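Local coordinates for protein microbial serine proteinases; subtilisin (Bacillus subtilis, PDB 2GKO) that hydrolyses peptide bonds as a cold-adapted subtilisin, a serine endopeptidase of the subtilase family that binds several calcium ions, at residues A[132-137]-A[254-259]; A[184-189]-A[273-278]; A[215-220]-A[301-306]. One frame throughout, in Å; residues are numbered along the deposited sequence.

Contact 1: A[132-137]-A[254-259]; sequences KVVINM and HAAGLA
Val134 meets helix 248-265 through both of its methyl groups, each against a different alanine. Its CB stands 5.0 Å from Ala256 CB, too far for contact, and the two methyls cover the gap. CG1, placed opposite the backbone N (chi1 -179°), reaches Ala256 CB at 3.9 Å and also lies 4.0 Å from Ala256 O. CG2, opposite the carbonyl carbon, runs the other way along the helix and comes to 4.4 Å from Ala259 CB. Ala256 and Ala259 are three residues apart, so they share one side of the helix, and one branched side chain can touch both. Two residues on, Asn136 adds its CB, 4.1 Å from Ala256 CB. Strand 133-137 belongs to the parallel part of the subtilase sheet, the middle layer of an alpha/beta/alpha sandwich, and the helix lies on one face of it: the axes of 133-137 and 254-259 lie at 176°, almost antiparallel, and approach to 8.7 Å, a close spacing that the methyl-sized side chains of the helix permit. Upstream the same helix carries Ser249 in the pocket occupied by phenylmethanesulfonic acid; this is probably the subtilase nucleophile. Ile163 and Trp263 also pack on Val134, while Val133 and Ile135 pack on helix 112-129 on the other side of the sheet.

Contact 2: A[184-189]-A[273-278]; sequences NAVAVA and DVRGEL. With NA (sodium ion), chain F.
The guanidinium of Arg275 is approached by Val186 CG2, Ala185 O and Asn184 CA, each at a slant to its plane. This is a helix-on-sheet contact of the subtilase alpha/beta fold: helix 271-283 sends one long side chain over Val186 and the residues leading into strand 186-192. The side chain is extended throughout, with CG opposite the backbone N (chi1 -176°), and it runs past the Val186 side chain in the opposite direction. Val186 CG2 lies against the stretch from CG to NE, 3.7 Å from NE. Farther out, NH1 lies 3.8 Å from Asn184 CA and NH2 comes to 3.5 Å from Ala185 O, where the sodium ion rather than the arginine holds the oxygen. The polar end finds its partners outside the two segments: NE forms a salt bridge with Glu225 OE2, NH2 a hydrogen bond to Val183 O, and NH1 one with Tyr156 OH. Cutting this side chain back to an alanine is likely to leave Glu225 without this charge partner, take from Val183 O the bond given by NH2, and open a gap beside Val186 CG2. The sodium is bound by Ala185 O at 2.3 Å, by Gly180 O and Leu182 O, and by two waters, recalling the weak cation site of other subtilisins. One of these waters also accepts the backbone N-H of Ala187, its oxygen 3.0 Å from Ala187 N.

Contact 3: A[215-220]-A[301-306]; sequences GDYVIQ and SGFGFA. With CA (calcium ion), chain C.
Phe303 meets Tyr217 in a T-shaped pair, the edge of Tyr217 directed at the face of Phe303, with centroids 5.1 Å apart and planes at 60°. Tyr217 CD2 makes the nearest ring contact, 3.7 Å from Phe303 CG. The Phe303 ring is turned so that its own CA lies almost in the ring plane (chi2 6°), and its far end reaches the loop backbone, CZ standing 3.3 Å from Tyr217 C. Ile219 sets CG1 opposite its carbonyl carbon, and a bend at chi2 (-66°) turns CD1 to 3.6 Å from Phe303 CE1. A water links the segments at the other end of the tyrosine, accepting a hydrogen bond from Tyr217 OH at 2.6 Å and donating one to Phe303 O. The loop wraps a calcium ion, bound by Asp216 OD1, Val218 O, Gln220 OE1, a water, Thr213 O and Asp223 OD1. Gln220 bends so that NE2 also bonds Asp216 OD2 on its syn side, at 3.0 Å, tying two ligands together. Phe303 sits in a type II' turn whose backbone bonds to Glu225 and, through Gly304, to Ser227 of strand 226-229, while its ring packs on Gln279 and Ser283 of helix 271-283.

In the fold
The first segments follow in the order 132-137, 184-189, 215-220 and their partners in the same order, 254-259, 273-278, 301-306, so all three connections interleave along the chain. Contacts 1 and 2 have centres about 9 Å apart and use successive helices, 248-265 and 271-283, against one sheet; Ala255 CB meets Val188 CG2 at 3.8 Å. The centre of contact 3 is about 9 Å from that of contact 2 and about 18 Å from that of contact 1, and Arg275 NH2 nears Ile219 CG2 (3.7 Å). The series runs from the buried core, about 9 Å from bound phenylmethanesulfonic acid at the side chain of Asn136, past the sodium site to a calcium loop near the surface.

Contact 1: A[132-137]-A[254-259]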
# COMPACT_ATOMS: atom_id res chain seq x y z
N LYS A 132 2.37 -10.58 12.73
CA LYS A 132 1.42 -9.67 12.09
C LYS A 132 1.93 -9.30 10.71
O LYS A 132 3.12 -9.02 10.50
CB LYS A 132 1.21 -8.43 12.97
CG LYS A 132 0.65 -8.75 14.37
CD LYS A 132 -0.60 -9.62 14.30
CE LYS A 132 -1.44 -9.49 15.56
NZ LYS A 132 -2.71 -10.25 15.49
N VAL A 133 1.01 -9.37 9.74
CA VAL A 133 1.35 -9.17 8.34
C VAL A 133 0.37 -8.16 7.74
O VAL A 133 -0.86 -8.28 7.88
CB VAL A 133 1.33 -10.50 7.56
CG1 VAL A 133 1.64 -10.25 6.11
CG2 VAL A 133 2.31 -11.50 8.16
N VAL A 134 0.94 -7.16 7.08
CA VAL A 134 0.19 -6.24 6.23
C VAL A 134 0.59 -6.57 4.79
O VAL A 134 1.74 -6.39 4.40
CB VAL A 134 0.55 -4.76 6.51
CG1 VAL A 134 -0.29 -3.83 5.61
CG2 VAL A 134 0.35 -4.41 7.99
N ILE A 135 -0.35 -7.08 4.01
CA ILE A 135 -0.15 -7.22 2.59
C ILE A 135 -0.38 -5.89 1.90
O ILE A 135 -1.38 -5.23 2.14
CB ILE A 135 -1.14 -8.26 1.95
CG1 ILE A 135 -0.73 -9.67 2.37
CG2 ILE A 135 -1.15 -8.11 0.43
CD1 ILE A 135 -1.71 -10.79 1.95
N ASN A 136 0.53 -5.55 1.01
CA ASN A 136 0.33 -4.47 0.05
C ASN A 136 0.23 -5.03 -1.37
O ASN A 136 1.17 -5.66 -1.85
CB ASN A 136 1.49 -3.47 0.11
CG ASN A 136 1.24 -2.29 -0.79
OD1 ASN A 136 0.61 -1.30 -0.37
ND2 ASN A 136 1.64 -2.41 -2.06
N MET A 137 -0.89 -4.78 -2.03
CA MET A 137 -1.08 -5.12 -3.45
C MET A 137 -1.30 -3.85 -4.26
O MET A 137 -2.40 -3.32 -4.37
CB MET A 137 -2.23 -6.11 -3.66
CG MET A 137 -1.80 -7.48 -3.25
SD MET A 137 -2.99 -8.74 -3.66
CE MET A 137 -4.12 -8.51 -2.41
N HIS A 254 1.98 3.90 1.16
CA HIS A 254 1.89 4.91 2.22
C HIS A 254 0.93 4.45 3.33
O HIS A 254 1.25 4.49 4.51
CB HIS A 254 1.43 6.23 1.66
CG HIS A 254 2.49 7.00 0.96
ND1 HIS A 254 2.74 6.87 -0.39
CD2 HIS A 254 3.36 7.95 1.40
CE1 HIS A 254 3.69 7.71 -0.75
NE2 HIS A 254 4.10 8.36 0.33
N ALA A 255 -0.23 3.97 2.93
CA ALA A 255 -1.19 3.40 3.86
C ALA A 255 -0.70 2.12 4.52
O ALA A 255 -0.93 1.92 5.69
CB ALA A 255 -2.49 3.13 3.16
N ALA A 256 -0.02 1.25 3.77
CA ALA A 256 0.44 -0.03 4.36
C ALA A 256 1.50 0.26 5.42
O ALA A 256 1.52 -0.36 6.47
CB ALA A 256 1.02 -0.93 3.29
N GLY A 257 2.39 1.20 5.12
CA GLY A 257 3.38 1.69 6.06
C GLY A 257 2.76 2.31 7.30
O GLY A 257 3.15 2.00 8.44
N LEU A 258 1.74 3.14 7.10
CA LEU A 258 1.03 3.72 8.23
C LEU A 258 0.39 2.63 9.08
O LEU A 258 0.47 2.68 10.32
CB LEU A 258 -0.01 4.72 7.79
CG LEU A 258 -0.72 5.45 8.95
CD1 LEU A 258 0.34 6.18 9.82
CD2 LEU A 258 -1.79 6.39 8.42
N ALA A 259 -0.24 1.65 8.43
CA ALA A 259 -0.85 0.53 9.14
C ALA A 259 0.17 -0.18 10.01
O ALA A 259 -0.11 -0.52 11.16
CB ALA A 259 -1.49 -0.45 8.15

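Contact 2: A[184-189]-A[273-278]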
# COMPACT_ATOMS: atom_id res chain seq x y z
N ASN A 184 -12.79 -7.20 1.95
CA ASN A 184 -11.67 -7.48 2.86
C ASN A 184 -10.34 -6.90 2.40
O ASN A 184 -9.30 -7.29 2.92
CB ASN A 184 -11.57 -8.98 3.12
CG ASN A 184 -12.73 -9.50 3.97
OD1 ASN A 184 -13.26 -8.77 4.80
ND2 ASN A 184 -13.12 -10.76 3.74
N ALA A 185 -10.38 -5.94 1.47
CA ALA A 185 -9.19 -5.17 1.08
C ALA A 185 -9.43 -3.68 1.30
O ALA A 185 -10.50 -3.19 1.04
CB ALA A 185 -8.84 -5.44 -0.37
N VAL A 186 -8.42 -2.97 1.79
CA VAL A 186 -8.50 -1.53 1.96
C VAL A 186 -8.07 -0.88 0.65
O VAL A 186 -6.89 -0.89 0.30
CB VAL A 186 -7.58 -1.07 3.11
CG1 VAL A 186 -7.52 0.44 3.20
CG2 VAL A 186 -8.00 -1.67 4.41
N ALA A 187 -9.03 -0.30 -0.07
CA ALA A 187 -8.74 0.38 -1.32
C ALA A 187 -8.26 1.78 -1.04
O ALA A 187 -8.98 2.56 -0.42
CB ALA A 187 -9.96 0.43 -2.22
N VAL A 188 -7.08 2.12 -1.54
CA VAL A 188 -6.45 3.39 -1.31
C VAL A 188 -6.44 4.27 -2.58
O VAL A 188 -5.89 3.89 -3.64
CB VAL A 188 -5.01 3.20 -0.82
CG1 VAL A 188 -4.39 4.57 -0.45
CG2 VAL A 188 -4.99 2.27 0.37
N ALA A 189 -7.06 5.44 -2.47
CA ALA A 189 -7.04 6.47 -3.52
C ALA A 189 -5.77 7.29 -3.47
O ALA A 189 -5.13 7.39 -2.41
CB ALA A 189 -8.23 7.40 -3.39
N ASP A 273 -9.01 -4.40 14.05
CA ASP A 273 -8.70 -3.25 14.90
C ASP A 273 -7.87 -2.18 14.20
O ASP A 273 -8.14 -0.99 14.32
CB ASP A 273 -7.91 -3.67 16.14
CG ASP A 273 -8.69 -4.58 17.07
OD1 ASP A 273 -9.95 -4.52 17.14
OD2 ASP A 273 -8.08 -5.40 17.79
N VAL A 274 -6.83 -2.60 13.49
CA VAL A 274 -5.92 -1.67 12.85
C VAL A 274 -6.62 -1.00 11.67
O VAL A 274 -6.46 0.19 11.47
CB VAL A 274 -4.61 -2.37 12.39
CG1 VAL A 274 -3.73 -1.43 11.57
CG2 VAL A 274 -3.88 -2.93 13.61
N ARG A 275 -7.41 -1.77 10.94
CA ARG A 275 -8.22 -1.26 9.85
C ARG A 275 -9.19 -0.20 10.37
O ARG A 275 -9.39 0.82 9.73
CB ARG A 275 -8.99 -2.40 9.22
CG ARG A 275 -9.79 -2.00 8.00
CD ARG A 275 -10.51 -3.13 7.37
NE ARG A 275 -11.09 -2.73 6.08
CZ ARG A 275 -11.75 -3.55 5.28
NH1 ARG A 275 -11.91 -4.84 5.57
NH2 ARG A 275 -12.20 -3.10 4.11
N GLY A 276 -9.79 -0.46 11.52
CA GLY A 276 -10.69 0.48 12.15
C GLY A 276 -9.99 1.76 12.57
O GLY A 276 -10.56 2.84 12.46
N GLU A 277 -8.75 1.64 13.04
CA GLU A 277 -7.95 2.81 13.37
C GLU A 277 -7.63 3.63 12.12
O GLU A 277 -7.69 4.84 12.16
CB GLU A 277 -6.68 2.43 14.15
CG GLU A 277 -5.78 3.60 14.56
CD GLU A 277 -6.44 4.55 15.55
OE1 GLU A 277 -7.44 4.15 16.19
OE2 GLU A 277 -5.92 5.68 15.68
N LEU A 278 -7.27 2.98 11.02
CA LEU A 278 -7.08 3.71 9.76
C LEU A 278 -8.34 4.48 9.36
O LEU A 278 -8.26 5.62 8.95
CB LEU A 278 -6.71 2.74 8.63
CG LEU A 278 -5.30 2.14 8.65
CD1 LEU A 278 -5.21 1.08 7.56
CD2 LEU A 278 -4.21 3.20 8.48
NA NA F . -12.12 -2.74 -0.52
O HOH W 1 -11.93 -0.58 0.45
O HOH W 2 -14.29 -1.99 -1.09

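Contact 3: A[215-220]-A[301-306]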
# COMPACT_ATOMS: atom_id res chain seq x y z
N GLY A 215 -20.95 7.33 1.32
CA GLY A 215 -21.49 8.33 2.23
C GLY A 215 -21.95 7.77 3.57
O GLY A 215 -22.54 8.51 4.35
N ASP A 216 -21.71 6.50 3.83
CA ASP A 216 -22.21 5.86 5.06
C ASP A 216 -21.13 5.52 6.11
O ASP A 216 -21.44 5.06 7.22
CB ASP A 216 -23.06 4.64 4.73
CG ASP A 216 -22.31 3.56 3.99
OD1 ASP A 216 -21.18 3.84 3.56
OD2 ASP A 216 -22.77 2.42 3.78
N TYR A 217 -19.87 5.76 5.76
CA TYR A 217 -18.74 5.43 6.62
C TYR A 217 -18.77 3.95 7.03
O TYR A 217 -18.38 3.59 8.15
CB TYR A 217 -18.69 6.36 7.84
CG TYR A 217 -18.18 7.75 7.56
CD1 TYR A 217 -19.06 8.83 7.45
CD2 TYR A 217 -16.81 8.02 7.43
CE1 TYR A 217 -18.61 10.11 7.22
CE2 TYR A 217 -16.36 9.30 7.20
CZ TYR A 217 -17.26 10.35 7.09
OH TYR A 217 -16.84 11.66 6.88
N VAL A 218 -19.20 3.11 6.11
CA VAL A 218 -19.20 1.66 6.28
C VAL A 218 -18.75 1.06 4.96
O VAL A 218 -19.33 1.37 3.92
CB VAL A 218 -20.61 1.13 6.62
CG1 VAL A 218 -20.64 -0.37 6.61
CG2 VAL A 218 -21.08 1.67 7.97
N ILE A 219 -17.72 0.22 4.98
CA ILE A 219 -17.16 -0.31 3.74
C ILE A 219 -17.91 -1.53 3.25
O ILE A 219 -17.98 -2.55 3.93
CB ILE A 219 -15.66 -0.65 3.91
CG1 ILE A 219 -14.87 0.60 4.31
CG2 ILE A 219 -15.11 -1.38 2.67
CD1 ILE A 219 -14.79 1.70 3.26
N GLN A 220 -18.44 -1.41 2.03
CA GLN A 220 -18.97 -2.51 1.27
C GLN A 220 -18.06 -2.75 0.07
O GLN A 220 -17.22 -1.91 -0.24
CB GLN A 220 -20.39 -2.19 0.76
CG GLN A 220 -21.44 -2.02 1.88
CD GLN A 220 -21.61 -0.61 2.39
OE1 GLN A 220 -21.28 0.36 1.73
NE2 GLN A 220 -22.15 -0.49 3.61
N SER A 301 -12.36 9.68 -2.37
CA SER A 301 -11.38 9.65 -1.29
C SER A 301 -11.75 8.74 -0.12
O SER A 301 -10.98 8.64 0.82
CB SER A 301 -11.14 11.07 -0.80
OG SER A 301 -12.33 11.63 -0.25
N GLY A 302 -12.89 8.05 -0.20
CA GLY A 302 -13.40 7.29 0.92
C GLY A 302 -13.55 8.19 2.15
O GLY A 302 -14.03 9.32 2.04
N PHE A 303 -13.10 7.69 3.30
CA PHE A 303 -13.33 8.38 4.59
C PHE A 303 -12.44 9.60 4.77
O PHE A 303 -12.77 10.51 5.54
CB PHE A 303 -13.08 7.43 5.76
CG PHE A 303 -13.99 6.22 5.84
CD1 PHE A 303 -14.93 5.90 4.84
CD2 PHE A 303 -13.92 5.40 6.96
CE1 PHE A 303 -15.71 4.78 4.93
CE2 PHE A 303 -14.70 4.30 7.07
CZ PHE A 303 -15.61 3.97 6.07
N GLY A 304 -11.31 9.61 4.06
CA GLY A 304 -10.33 10.68 4.15
C GLY A 304 -8.89 10.20 4.10
O GLY A 304 -8.60 9.13 3.57
N PHE A 305 -8.01 10.99 4.69
CA PHE A 305 -6.57 10.81 4.61
C PHE A 305 -6.03 10.48 6.01
O PHE A 305 -5.83 11.38 6.84
CB PHE A 305 -5.96 12.12 4.07
CG PHE A 305 -4.45 12.13 3.92
CD1 PHE A 305 -3.79 13.31 3.58
CD2 PHE A 305 -3.68 10.99 4.09
CE1 PHE A 305 -2.43 13.36 3.43
CE2 PHE A 305 -2.30 11.05 3.95
CZ PHE A 305 -1.68 12.20 3.61
N ALA A 306 -5.83 9.18 6.29
CA ALA A 306 -5.24 8.77 7.56
C ALA A 306 -3.79 9.22 7.62
O ALA A 306 -3.01 9.00 6.69
CB ALA A 306 -5.36 7.29 7.76
CA CA C . -20.15 2.32 2.00
O HOH W 3 -14.33 12.24 6.82
O HOH W 4 -18.42 4.01 1.98